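Local coordinates for cytochrome c2 (Rhodobacter sphaeroides, PDB 1CXC), which carries electrons through a covalently bound heme c, donating them to oxidized bacteriochlorophyll in the photophosphorylation pathway of this purple bacterium, at residues Glu59-Ala64 / Lys85-Tyr90; Trp71-Phe76 / Asn112-Leu117. All blocks are in the same frame, centred on the assembly; numbering follows the deposited sequence.

Overall arrangement
Both interactions are buried packing of helices around heme c, and neither has a hydrogen bond between its two segments. Interaction 1 joins helices 59-66 and 83-91 beside the propionates, at the outer part of the chain. Interaction 2 lies nearer the middle, where helix 73-81 meets the C-terminal helix 107-120. Their chemistry differs: a small aliphatic contact of G60, A64 and L87 edged by Y90 in the first, a larger aromatic one built on W114 and F76 in the second. Helix 73-81, between the two helices of interaction 1 in sequence, and the loop just before it connect them in space: M61 packs on W71 of that loop, and F86 and Y90 on H75 of the helix.

Interaction 1 of 2, residues Glu59-Ala64 / Lys85-Tyr90; sequences EGMKEA and KFLKEY. With HEC (heme c), chain B.
G60 and L87 bring helices 59-64 and 85-90 together, their CA atoms 6.3 Å apart; the short axes approach to 9.8 Å and their directions differ by 45°. With no side chain on G60, the backbone itself receives L87, whose CG lies 4.2 Å from G60 C. One turn on, A64 fills the next place, its methyl touching CD1 of L87. The Y90 ring meets the same methyl, with Y90 CD2 3.9 Å from A64 CB. Y90 also brings CE2 to 3.6 Å from A64 O, which lies oblique to the ring. The phenol gets there because its CG stands anti to the backbone N (chi1 -166°), which turns the ring toward A64.

M61 links this packing to the cofactor. Its chain bends at chi2 and chi3, so that M61 SD passes L87 CD1 at 4.4 Å while M61 CE lies against the propionate methylenes of heme c, 3.8 Å from both CAA and CBD. M61 CB is 3.6 Å from the heme carboxylate oxygen O2D. Cutting M61 back to an alanine would probably open a gap between L87 and the propionate methylenes, and leave W71 without the sulfur that packs on it. Helix 59-66 lines the propionate side of the cytochrome c heme pocket through M61, and helix 83-91 packs on it from outside.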
ATOM      1  N   GLU A  59      11.752  -2.776   9.696  1.00 26.57           N
ATOM      2  CA  GLU A  59      12.234  -4.138   9.606  1.00 30.84           C
ATOM      3  C   GLU A  59      11.101  -5.144   9.552  1.00 28.12           C
ATOM      4  O   GLU A  59      11.181  -6.135   8.829  1.00 27.20           O
ATOM      5  CB  GLU A  59      13.174  -4.423  10.768  1.00 39.29           C
ATOM      6  CG  GLU A  59      14.293  -3.389  10.860  1.00 53.83           C
ATOM      7  CD  GLU A  59      14.949  -3.045   9.522  1.00 61.58           C
ATOM      8  OE1 GLU A  59      15.276  -3.965   8.773  1.00 68.44           O
ATOM      9  OE2 GLU A  59      15.264  -1.875   9.290  1.00 67.61           O
ATOM     10  N   GLY A  60       9.920  -4.794  10.054  1.00 25.82           N
ATOM     11  CA  GLY A  60       8.818  -5.742   9.967  1.00 22.81           C
ATOM     12  C   GLY A  60       8.352  -5.915   8.513  1.00 23.14           C
ATOM     13  O   GLY A  60       8.009  -7.020   8.084  1.00 20.61           O
ATOM     14  N   MET A  61       8.302  -4.811   7.732  1.00 20.80           N
ATOM     15  CA  MET A  61       7.863  -4.863   6.347  1.00 18.94           C
ATOM     16  C   MET A  61       8.896  -5.570   5.495  1.00 18.21           C
ATOM     17  O   MET A  61       8.573  -6.238   4.522  1.00 18.48           O
ATOM     18  CB  MET A  61       7.642  -3.432   5.839  1.00 17.52           C
ATOM     19  CG  MET A  61       7.141  -3.380   4.407  1.00 18.86           C
ATOM     20  SD  MET A  61       5.437  -3.926   4.259  1.00 21.10           S
ATOM     21  CE  MET A  61       4.601  -2.425   4.685  1.00 22.84           C
ATOM     22  N   LYS A  62      10.173  -5.312   5.739  1.00 20.71           N
ATOM     23  CA  LYS A  62      11.193  -5.983   4.961  1.00 24.94           C
ATOM     24  C   LYS A  62      11.118  -7.491   5.200  1.00 25.20           C
ATOM     25  O   LYS A  62      11.163  -8.305   4.271  1.00 24.91           O
ATOM     26  CB  LYS A  62      12.555  -5.454   5.367  1.00 27.74           C
ATOM     27  CG  LYS A  62      12.912  -4.117   4.735  1.00 34.49           C
ATOM     28  CD  LYS A  62      14.218  -3.601   5.342  1.00 42.48           C
ATOM     29  CE  LYS A  62      14.421  -2.136   4.982  1.00 48.65           C
ATOM     30  NZ  LYS A  62      15.655  -1.599   5.538  1.00 51.53           N
ATOM     31  N   GLU A  63      10.926  -7.876   6.460  1.00 24.89           N
ATOM     32  CA  GLU A  63      10.805  -9.263   6.839  1.00 26.10           C
ATOM     33  C   GLU A  63       9.649  -9.940   6.107  1.00 24.88           C
ATOM     34  O   GLU A  63       9.706 -11.135   5.810  1.00 24.06           O
ATOM     35  CB  GLU A  63      10.540  -9.286   8.325  1.00 31.65           C
ATOM     36  CG  GLU A  63      10.739 -10.653   8.944  1.00 41.26           C
ATOM     37  CD  GLU A  63      10.398 -10.705  10.430  1.00 46.47           C
ATOM     38  OE1 GLU A  63      10.628  -9.718  11.138  1.00 48.92           O
ATOM     39  OE2 GLU A  63      10.015 -11.780  10.892  1.00 47.87           O
ATOM     40  N   ALA A  64       8.460  -9.341   6.187  1.00 21.77           N
ATOM     41  CA  ALA A  64       7.311  -9.903   5.512  1.00 20.02           C
ATOM     42  C   ALA A  64       7.582 -10.141   4.035  1.00 19.38           C
ATOM     43  O   ALA A  64       7.026 -11.063   3.444  1.00 19.33           O
ATOM     44  CB  ALA A  64       6.143  -8.933   5.626  1.00 19.75           C
ATOM     45  N   LYS A  85      -0.786  -4.766  13.288  1.00 17.95           N
ATOM     46  CA  LYS A  85      -1.321  -6.057  13.630  1.00 18.72           C
ATOM     47  C   LYS A  85      -1.058  -6.990  12.467  1.00 18.96           C
ATOM     48  O   LYS A  85      -0.824  -8.193  12.646  1.00 18.56           O
ATOM     49  CB  LYS A  85      -2.820  -5.936  13.872  1.00 20.70           C
ATOM     50  CG  LYS A  85      -3.506  -7.247  14.249  1.00 24.30           C
ATOM     51  CD  LYS A  85      -4.960  -7.000  14.636  1.00 26.54           C
ATOM     52  CE  LYS A  85      -5.890  -7.904  13.845  1.00 28.72           C
ATOM     53  N   PHE A  86      -1.362  -6.514  11.254  1.00 16.77           N
ATOM     54  CA  PHE A  86      -1.142  -7.327  10.081  1.00 15.10           C
ATOM     55  C   PHE A  86       0.286  -7.832  10.028  1.00 16.80           C
ATOM     56  O   PHE A  86       0.505  -9.003   9.781  1.00 17.31           O
ATOM     57  CB  PHE A  86      -1.396  -6.516   8.818  1.00 13.59           C
ATOM     58  CG  PHE A  86      -1.014  -7.280   7.566  1.00 13.33           C
ATOM     59  CD1 PHE A  86      -1.919  -8.155   6.993  1.00 15.74           C
ATOM     60  CD2 PHE A  86       0.243  -7.132   7.024  1.00 14.35           C
ATOM     61  CE1 PHE A  86      -1.570  -8.871   5.870  1.00 16.24           C
ATOM     62  CE2 PHE A  86       0.591  -7.855   5.904  1.00 15.62           C
ATOM     63  CZ  PHE A  86      -0.316  -8.713   5.329  1.00 14.12           C
ATOM     64  N   LEU A  87       1.268  -6.959  10.263  1.00 16.77           N
ATOM     65  CA  LEU A  87       2.675  -7.332  10.181  1.00 16.52           C
ATOM     66  C   LEU A  87       3.046  -8.322  11.273  1.00 18.79           C
ATOM     67  O   LEU A  87       3.819  -9.254  11.028  1.00 20.00           O
ATOM     68  CB  LEU A  87       3.537  -6.102  10.333  1.00 16.15           C
ATOM     69  CG  LEU A  87       4.260  -5.488   9.142  1.00 19.53           C
ATOM     70  CD1 LEU A  87       3.769  -5.987   7.803  1.00 16.11           C
ATOM     71  CD2 LEU A  87       4.234  -3.971   9.263  1.00 16.79           C
ATOM     72  N   LYS A  88       2.448  -8.220  12.462  1.00 18.37           N
ATOM     73  CA  LYS A  88       2.772  -9.189  13.506  1.00 20.17           C
ATOM     74  C   LYS A  88       2.236 -10.587  13.156  1.00 22.11           C
ATOM     75  O   LYS A  88       2.908 -11.605  13.305  1.00 21.90           O
ATOM     76  CB  LYS A  88       2.129  -8.778  14.800  1.00 17.51           C
ATOM     77  CG  LYS A  88       2.767  -7.585  15.454  1.00 18.41           C
ATOM     78  CD  LYS A  88       2.208  -7.544  16.856  1.00 21.59           C
ATOM     79  CE  LYS A  88       2.349  -6.161  17.454  1.00 26.01           C
ATOM     80  NZ  LYS A  88       3.730  -5.863  17.772  1.00 27.40           N
ATOM     81  N   GLU A  89       1.040 -10.683  12.594  1.00 22.09           N
ATOM     82  CA  GLU A  89       0.519 -11.994  12.293  1.00 22.85           C
ATOM     83  C   GLU A  89       1.253 -12.634  11.148  1.00 23.94           C
ATOM     84  O   GLU A  89       1.380 -13.850  11.092  1.00 23.71           O
ATOM     85  CB  GLU A  89      -0.965 -11.913  11.966  1.00 25.54           C
ATOM     86  CG  GLU A  89      -1.792 -11.363  13.125  1.00 28.97           C
ATOM     87  CD  GLU A  89      -3.270 -11.133  12.814  1.00 31.19           C
ATOM     88  N   TYR A  90       1.378 -11.893  10.056  1.00 23.86           N
ATOM     89  CA  TYR A  90       2.041 -12.410   8.885  1.00 22.87           C
ATOM     90  C   TYR A  90       3.447 -12.899   9.193  1.00 23.64           C
ATOM     91  O   TYR A  90       3.933 -13.836   8.567  1.00 25.07           O
ATOM     92  CB  TYR A  90       2.109 -11.322   7.827  1.00 20.76           C
ATOM     93  CG  TYR A  90       2.471 -11.888   6.472  1.00 19.94           C
ATOM     94  CD1 TYR A  90       1.479 -12.421   5.667  1.00 20.28           C
ATOM     95  CD2 TYR A  90       3.795 -12.013   6.112  1.00 18.73           C
ATOM     96  CE1 TYR A  90       1.822 -13.097   4.513  1.00 20.98           C
ATOM     97  CE2 TYR A  90       4.134 -12.691   4.963  1.00 19.76           C
ATOM     98  CZ  TYR A  90       3.149 -13.223   4.181  1.00 19.79           C
ATOM     99  OH  TYR A  90       3.481 -13.839   3.000  1.00 24.06           O
TER
HETATM  100 FE   HEC B 125       0.872   3.687   3.583  1.00 12.12          FE
HETATM  101  CHA HEC B 125       3.489   1.563   3.302  1.00 10.23           C
HETATM  102  CHB HEC B 125      -0.938   1.783   1.416  1.00  9.29           C
HETATM  103  CHC HEC B 125      -1.832   5.748   4.021  1.00 11.47           C
HETATM  104  CHD HEC B 125       2.757   5.793   5.513  1.00 10.59           C
HETATM  105  NA  HEC B 125       1.183   2.005   2.596  1.00  7.33           N
HETATM  106  C1A HEC B 125       2.337   1.238   2.606  1.00  9.03           C
HETATM  107  C2A HEC B 125       2.179   0.053   1.780  1.00  9.51           C
HETATM  108  C3A HEC B 125       0.926   0.094   1.269  1.00  7.83           C
HETATM  109  C4A HEC B 125       0.330   1.327   1.755  1.00  8.84           C
HETATM  110  CMA HEC B 125       0.266  -1.004   0.448  1.00  8.08           C
HETATM  111  CAA HEC B 125       3.235  -0.995   1.459  1.00 11.47           C
HETATM  112  CBA HEC B 125       3.854  -0.721   0.098  1.00 12.62           C
HETATM  113  CGA HEC B 125       5.153  -1.452  -0.201  1.00  9.44           C
HETATM  114  O1A HEC B 125       6.030  -0.847  -0.782  1.00 10.67           O
HETATM  115  O2A HEC B 125       5.341  -2.546   0.320  1.00 14.06           O
HETATM  116  NB  HEC B 125      -0.974   3.739   2.893  1.00 11.38           N
HETATM  117  C1B HEC B 125      -1.537   2.912   1.932  1.00 10.87           C
HETATM  118  C2B HEC B 125      -2.886   3.340   1.599  1.00 12.48           C
HETATM  119  C3B HEC B 125      -3.190   4.418   2.387  1.00 12.97           C
HETATM  120  C4B HEC B 125      -1.987   4.664   3.175  1.00 11.64           C
HETATM  121  CMB HEC B 125      -3.795   2.681   0.554  1.00 11.48           C
HETATM  122  CAB HEC B 125      -4.443   5.091   2.465  1.00  8.25           C
HETATM  123  CBB HEC B 125      -5.666   4.426   2.937  1.00 10.12           C
HETATM  124  NC  HEC B 125       0.532   5.369   4.588  1.00 10.26           N
HETATM  125  C1C HEC B 125      -0.661   6.081   4.668  1.00 11.50           C
HETATM  126  C2C HEC B 125      -0.482   7.310   5.416  1.00 10.86           C
HETATM  127  C3C HEC B 125       0.804   7.324   5.835  1.00 12.39           C
HETATM  128  C4C HEC B 125       1.430   6.128   5.307  1.00 11.21           C
HETATM  129  CMC HEC B 125      -1.481   8.455   5.505  1.00 10.87           C
HETATM  130  CAC HEC B 125       1.428   8.315   6.585  1.00 11.81           C
HETATM  131  CBC HEC B 125       0.937   8.748   7.885  1.00 14.61           C
HETATM  132  ND  HEC B 125       2.712   3.688   4.240  1.00 11.95           N
HETATM  133  C1D HEC B 125       3.356   4.642   5.025  1.00 11.61           C
HETATM  134  C2D HEC B 125       4.703   4.229   5.353  1.00 11.94           C
HETATM  135  C3D HEC B 125       4.890   3.013   4.794  1.00 11.04           C
HETATM  136  C4D HEC B 125       3.667   2.696   4.081  1.00 11.24           C
HETATM  137  CMD HEC B 125       5.713   4.995   6.205  1.00  9.92           C
HETATM  138  CAD HEC B 125       6.019   2.047   5.118  1.00 12.69           C
HETATM  139  CBD HEC B 125       5.555   0.959   6.086  1.00 15.01           C
HETATM  140  CGD HEC B 125       6.682   0.281   6.879  1.00 17.08           C
HETATM  141  O1D HEC B 125       6.380  -0.410   7.840  1.00 17.28           O
HETATM  142  O2D HEC B 125       7.774   0.156   6.350  1.00 16.67           O

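Interaction 2 of 2, residues Trp71-Phe76 / Asn112-Leu117; sequences WDEEHF and NIWAYL. With HEC (heme c), chain B.
E73 and W114 mark the closest backbone approach of segments 71-76 and 112-117, with CA atoms 6.5 Å apart where the start of helix 73-81 meets the C-terminal helix of the cytochrome c fold. W114 makes most of the contact from the side of helix 112-117. Its CG is anti to the backbone N, which sends the indole across to the other segment, where D72 C and E73 CA and CB lie over one face. E73 CB makes a CH-pi contact, 3.6 Å from the centroid of the five-membered ring of W114 and 24° off its normal. Beyond it the extended E73 chain crosses the indole at an oblique angle, E73 CD lying 3.4 Å from W114 CD1, and its carboxylate is held at OE2 by H111.

F76 meets the six-membered ring of W114 obliquely, planes at 46°. W114 CE3 sits over one face of the phenyl ring, 3.4 Å from F76 CG. I113 CG2 comes to the edge of the same ring, L117 CD1 lies 4.0 Å from F76 CE1, and F76 CZ reaches the heme methyl CMB at 3.6 Å. F76 and I113 thus carry the helix packing to the heme, I113 close to C15, a predicted site of covalent heme attachment.

D72 is the N-cap of helix 73-81: its OD1 accepts from both H75 N and H75 ND1, which ties the imidazole to the helix start. Just ahead of it, W71 has the heme methyl CMA over one indole face, and W71 NE1 donates to propionate oxygen O2A of heme c at 3.1 Å, with an N-H...O angle of 155°.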
ATOM      1  N   TRP A  71       1.794  -7.926  -2.756  1.00 14.60           N
ATOM      2  CA  TRP A  71       0.473  -7.365  -2.522  1.00 11.79           C
ATOM      3  C   TRP A  71      -0.676  -7.816  -3.397  1.00 11.51           C
ATOM      4  O   TRP A  71      -0.555  -7.854  -4.634  1.00 13.82           O
ATOM      5  CB  TRP A  71       0.575  -5.834  -2.566  1.00  8.10           C
ATOM      6  CG  TRP A  71       1.411  -5.291  -1.414  1.00  7.45           C
ATOM      7  CD1 TRP A  71       2.654  -4.764  -1.647  1.00  8.31           C
ATOM      8  CD2 TRP A  71       1.081  -5.334  -0.084  1.00 10.04           C
ATOM      9  NE1 TRP A  71       3.103  -4.479  -0.448  1.00  8.83           N
ATOM     10  CE2 TRP A  71       2.211  -4.782   0.501  1.00  6.96           C
ATOM     11  CE3 TRP A  71       0.022  -5.796   0.695  1.00  9.21           C
ATOM     12  CZ2 TRP A  71       2.312  -4.652   1.862  1.00  7.19           C
ATOM     13  CZ3 TRP A  71       0.121  -5.676   2.072  1.00  7.88           C
ATOM     14  CH2 TRP A  71       1.253  -5.100   2.642  1.00  9.57           C
ATOM     15  N   ASP A  72      -1.678  -8.460  -2.786  1.00 11.24           N
ATOM     16  CA  ASP A  72      -2.875  -8.799  -3.516  1.00 10.87           C
ATOM     17  C   ASP A  72      -4.036  -8.149  -2.761  1.00 11.61           C
ATOM     18  O   ASP A  72      -3.824  -7.613  -1.669  1.00 10.23           O
ATOM     19  CB  ASP A  72      -3.103 -10.297  -3.681  1.00 12.97           C
ATOM     20  CG  ASP A  72      -2.869 -11.110  -2.433  1.00 17.02           C
ATOM     21  OD1 ASP A  72      -3.006 -10.550  -1.353  1.00 16.90           O
ATOM     22  OD2 ASP A  72      -2.996 -12.330  -2.540  1.00 21.86           O
ATOM     23  N   GLU A  73      -5.282  -8.332  -3.190  1.00 10.90           N
ATOM     24  CA  GLU A  73      -6.378  -7.680  -2.515  1.00 10.94           C
ATOM     25  C   GLU A  73      -6.617  -8.168  -1.114  1.00 13.16           C
ATOM     26  O   GLU A  73      -6.770  -7.383  -0.184  1.00 15.55           O
ATOM     27  CB  GLU A  73      -7.651  -7.856  -3.305  1.00 10.94           C
ATOM     28  CG  GLU A  73      -8.813  -7.071  -2.699  1.00 11.89           C
ATOM     29  CD  GLU A  73     -10.007  -6.898  -3.622  1.00 13.23           C
ATOM     30  OE1 GLU A  73     -10.068  -7.556  -4.655  1.00 10.37           O
ATOM     31  OE2 GLU A  73     -10.993  -6.301  -3.181  1.00 13.91           O
ATOM     32  N   GLU A  74      -6.516  -9.457  -0.846  1.00 15.97           N
ATOM     33  CA  GLU A  74      -6.806  -9.864   0.515  1.00 15.74           C
ATOM     34  C   GLU A  74      -5.798  -9.379   1.523  1.00 14.79           C
ATOM     35  O   GLU A  74      -6.195  -8.966   2.614  1.00 15.19           O
ATOM     36  CB  GLU A  74      -6.872 -11.385   0.645  1.00 18.79           C
ATOM     37  N   HIS A  75      -4.503  -9.359   1.171  1.00 13.87           N
ATOM     38  CA  HIS A  75      -3.493  -8.909   2.122  1.00 14.34           C
ATOM     39  C   HIS A  75      -3.518  -7.393   2.239  1.00 13.96           C
ATOM     40  O   HIS A  75      -3.375  -6.861   3.322  1.00 12.69           O
ATOM     41  CB  HIS A  75      -2.089  -9.361   1.712  1.00 15.44           C
ATOM     42  CG  HIS A  75      -1.896 -10.872   1.886  1.00 18.22           C
ATOM     43  ND1 HIS A  75      -2.256 -11.754   0.978  1.00 19.45           N
ATOM     44  CD2 HIS A  75      -1.575 -11.559   3.026  1.00 18.86           C
ATOM     45  CE1 HIS A  75      -2.170 -12.958   1.487  1.00 20.31           C
ATOM     46  NE2 HIS A  75      -1.746 -12.830   2.719  1.00 21.79           N
ATOM     47  N   PHE A  76      -3.807  -6.705   1.138  1.00 14.22           N
ATOM     48  CA  PHE A  76      -3.867  -5.256   1.133  1.00 12.51           C
ATOM     49  C   PHE A  76      -5.024  -4.805   2.003  1.00 12.88           C
ATOM     50  O   PHE A  76      -4.833  -3.944   2.849  1.00 11.55           O
ATOM     51  CB  PHE A  76      -4.099  -4.784  -0.305  1.00 12.72           C
ATOM     52  CG  PHE A  76      -4.361  -3.276  -0.459  1.00 13.56           C
ATOM     53  CD1 PHE A  76      -3.294  -2.401  -0.581  1.00 11.36           C
ATOM     54  CD2 PHE A  76      -5.686  -2.790  -0.461  1.00 14.19           C
ATOM     55  CE1 PHE A  76      -3.554  -1.032  -0.700  1.00 11.56           C
ATOM     56  CE2 PHE A  76      -5.930  -1.431  -0.579  1.00 12.65           C
ATOM     57  CZ  PHE A  76      -4.859  -0.564  -0.699  1.00 11.02           C
ATOM     58  N   ASN A 112     -12.421  -0.522  -2.426  1.00 10.61           N
ATOM     59  CA  ASN A 112     -12.537   0.464  -3.503  1.00 10.86           C
ATOM     60  C   ASN A 112     -11.185   0.994  -3.929  1.00  8.73           C
ATOM     61  O   ASN A 112     -10.913   1.204  -5.113  1.00 10.35           O
ATOM     62  CB  ASN A 112     -13.418   1.633  -3.082  1.00 10.57           C
ATOM     63  CG  ASN A 112     -14.873   1.233  -2.869  1.00 15.99           C
ATOM     64  OD1 ASN A 112     -15.624   1.910  -2.143  1.00 18.97           O
ATOM     65  ND2 ASN A 112     -15.314   0.106  -3.445  1.00 11.63           N
ATOM     66  N   ILE A 113     -10.333   1.278  -2.965  1.00  8.49           N
ATOM     67  CA  ILE A 113      -9.004   1.758  -3.254  1.00 10.18           C
ATOM     68  C   ILE A 113      -8.200   0.678  -3.977  1.00 10.38           C
ATOM     69  O   ILE A 113      -7.531   0.965  -4.966  1.00  8.89           O
ATOM     70  CB  ILE A 113      -8.314   2.181  -1.948  1.00 11.03           C
ATOM     71  CG1 ILE A 113      -8.897   3.486  -1.405  1.00 10.44           C
ATOM     72  CG2 ILE A 113      -6.815   2.318  -2.186  1.00 13.28           C
ATOM     73  CD1 ILE A 113      -8.335   3.865  -0.030  1.00  7.87           C
ATOM     74  N   TRP A 114      -8.410  -0.609  -3.662  1.00 11.60           N
ATOM     75  CA  TRP A 114      -7.677  -1.638  -4.386  1.00 11.20           C
ATOM     76  C   TRP A 114      -8.155  -1.678  -5.836  1.00 10.19           C
ATOM     77  O   TRP A 114      -7.364  -1.821  -6.768  1.00  8.97           O
ATOM     78  CB  TRP A 114      -7.884  -3.014  -3.738  1.00  8.87           C
ATOM     79  CG  TRP A 114      -7.063  -4.104  -4.466  1.00  8.96           C
ATOM     80  CD1 TRP A 114      -7.668  -5.013  -5.294  1.00 10.96           C
ATOM     81  CD2 TRP A 114      -5.702  -4.250  -4.438  1.00 10.01           C
ATOM     82  NE1 TRP A 114      -6.689  -5.765  -5.788  1.00 10.88           N
ATOM     83  CE2 TRP A 114      -5.501  -5.323  -5.314  1.00 12.14           C
ATOM     84  CE3 TRP A 114      -4.633  -3.628  -3.825  1.00 12.77           C
ATOM     85  CZ2 TRP A 114      -4.214  -5.780  -5.593  1.00 11.81           C
ATOM     86  CZ3 TRP A 114      -3.350  -4.092  -4.096  1.00 13.76           C
ATOM     87  CH2 TRP A 114      -3.140  -5.158  -4.968  1.00 14.36           C
ATOM     88  N   ALA A 115      -9.455  -1.515  -6.076  1.00  7.55           N
ATOM     89  CA  ALA A 115      -9.946  -1.533  -7.437  1.00  8.98           C
ATOM     90  C   ALA A 115      -9.409  -0.345  -8.243  1.00  9.47           C
ATOM     91  O   ALA A 115      -9.097  -0.456  -9.437  1.00  9.16           O
ATOM     92  CB  ALA A 115     -11.473  -1.479  -7.427  1.00  9.77           C
ATOM     93  N   TYR A 116      -9.205   0.791  -7.566  1.00 10.47           N
ATOM     94  CA  TYR A 116      -8.660   1.979  -8.204  1.00  9.34           C
ATOM     95  C   TYR A 116      -7.194   1.732  -8.574  1.00  7.89           C
ATOM     96  O   TYR A 116      -6.757   1.968  -9.697  1.00 10.06           O
ATOM     97  CB  TYR A 116      -8.805   3.145  -7.212  1.00  9.66           C
ATOM     98  CG  TYR A 116      -8.017   4.402  -7.551  1.00 12.78           C
ATOM     99  CD1 TYR A 116      -8.249   5.054  -8.752  1.00 14.38           C
ATOM    100  CD2 TYR A 116      -7.070   4.875  -6.670  1.00 13.47           C
ATOM    101  CE1 TYR A 116      -7.531   6.191  -9.092  1.00 16.29           C
ATOM    102  CE2 TYR A 116      -6.349   6.002  -6.998  1.00 17.46           C
ATOM    103  CZ  TYR A 116      -6.582   6.653  -8.204  1.00 18.59           C
ATOM    104  OH  TYR A 116      -5.841   7.779  -8.541  1.00 19.93           O
ATOM    105  N   LEU A 117      -6.459   1.014  -7.743  1.00 11.65           N
ATOM    106  CA  LEU A 117      -5.057   0.726  -8.030  1.00 11.69           C
ATOM    107  C   LEU A 117      -4.921  -0.272  -9.165  1.00 11.58           C
ATOM    108  O   LEU A 117      -3.938  -0.271  -9.887  1.00 11.80           O
ATOM    109  CB  LEU A 117      -4.356   0.182  -6.789  1.00 10.13           C
ATOM    110  CG  LEU A 117      -4.268   1.118  -5.601  1.00  9.98           C
ATOM    111  CD1 LEU A 117      -3.703   0.367  -4.410  1.00 12.71           C
ATOM    112  CD2 LEU A 117      -3.444   2.344  -5.949  1.00 11.72           C
TER
HETATM  113 FE   HEC B 125       0.872   3.687   3.583  1.00 12.12          FE
HETATM  114  CHA HEC B 125       3.489   1.563   3.302  1.00 10.23           C
HETATM  115  CHB HEC B 125      -0.938   1.783   1.416  1.00  9.29           C
HETATM  116  CHC HEC B 125      -1.832   5.748   4.021  1.00 11.47           C
HETATM  117  CHD HEC B 125       2.757   5.793   5.513  1.00 10.59           C
HETATM  118  NA  HEC B 125       1.183   2.005   2.596  1.00  7.33           N
HETATM  119  C1A HEC B 125       2.337   1.238   2.606  1.00  9.03           C
HETATM  120  C2A HEC B 125       2.179   0.053   1.780  1.00  9.51           C
HETATM  121  C3A HEC B 125       0.926   0.094   1.269  1.00  7.83           C
HETATM  122  C4A HEC B 125       0.330   1.327   1.755  1.00  8.84           C
HETATM  123  CMA HEC B 125       0.266  -1.004   0.448  1.00  8.08           C
HETATM  124  CAA HEC B 125       3.235  -0.995   1.459  1.00 11.47           C
HETATM  125  CBA HEC B 125       3.854  -0.721   0.098  1.00 12.62           C
HETATM  126  CGA HEC B 125       5.153  -1.452  -0.201  1.00  9.44           C
HETATM  127  O1A HEC B 125       6.030  -0.847  -0.782  1.00 10.67           O
HETATM  128  O2A HEC B 125       5.341  -2.546   0.320  1.00 14.06           O
HETATM  129  NB  HEC B 125      -0.974   3.739   2.893  1.00 11.38           N
HETATM  130  C1B HEC B 125      -1.537   2.912   1.932  1.00 10.87           C
HETATM  131  C2B HEC B 125      -2.886   3.340   1.599  1.00 12.48           C
HETATM  132  C3B HEC B 125      -3.190   4.418   2.387  1.00 12.97           C
HETATM  133  C4B HEC B 125      -1.987   4.664   3.175  1.00 11.64           C
HETATM  134  CMB HEC B 125      -3.795   2.681   0.554  1.00 11.48           C
HETATM  135  CAB HEC B 125      -4.443   5.091   2.465  1.00  8.25           C
HETATM  136  CBB HEC B 125      -5.666   4.426   2.937  1.00 10.12           C
HETATM  137  NC  HEC B 125       0.532   5.369   4.588  1.00 10.26           N
HETATM  138  C1C HEC B 125      -0.661   6.081   4.668  1.00 11.50           C
HETATM  139  C2C HEC B 125      -0.482   7.310   5.416  1.00 10.86           C
HETATM  140  C3C HEC B 125       0.804   7.324   5.835  1.00 12.39           C
HETATM  141  C4C HEC B 125       1.430   6.128   5.307  1.00 11.21           C
HETATM  142  CMC HEC B 125      -1.481   8.455   5.505  1.00 10.87           C
HETATM  143  CAC HEC B 125       1.428   8.315   6.585  1.00 11.81           C
HETATM  144  CBC HEC B 125       0.937   8.748   7.885  1.00 14.61           C
HETATM  145  ND  HEC B 125       2.712   3.688   4.240  1.00 11.95           N
HETATM  146  C1D HEC B 125       3.356   4.642   5.025  1.00 11.61           C
HETATM  147  C2D HEC B 125       4.703   4.229   5.353  1.00 11.94           C
HETATM  148  C3D HEC B 125       4.890   3.013   4.794  1.00 11.04           C
HETATM  149  C4D HEC B 125       3.667   2.696   4.081  1.00 11.24           C
HETATM  150  CMD HEC B 125       5.713   4.995   6.205  1.00  9.92           C
HETATM  151  CAD HEC B 125       6.019   2.047   5.118  1.00 12.69           C
HETATM  152  CBD HEC B 125       5.555   0.959   6.086  1.00 15.01           C
HETATM  153  CGD HEC B 125       6.682   0.281   6.879  1.00 17.08           C
HETATM  154  O1D HEC B 125       6.380  -0.410   7.840  1.00 17.28           O
HETATM  155  O2D HEC B 125       7.774   0.156   6.350  1.00 16.67           O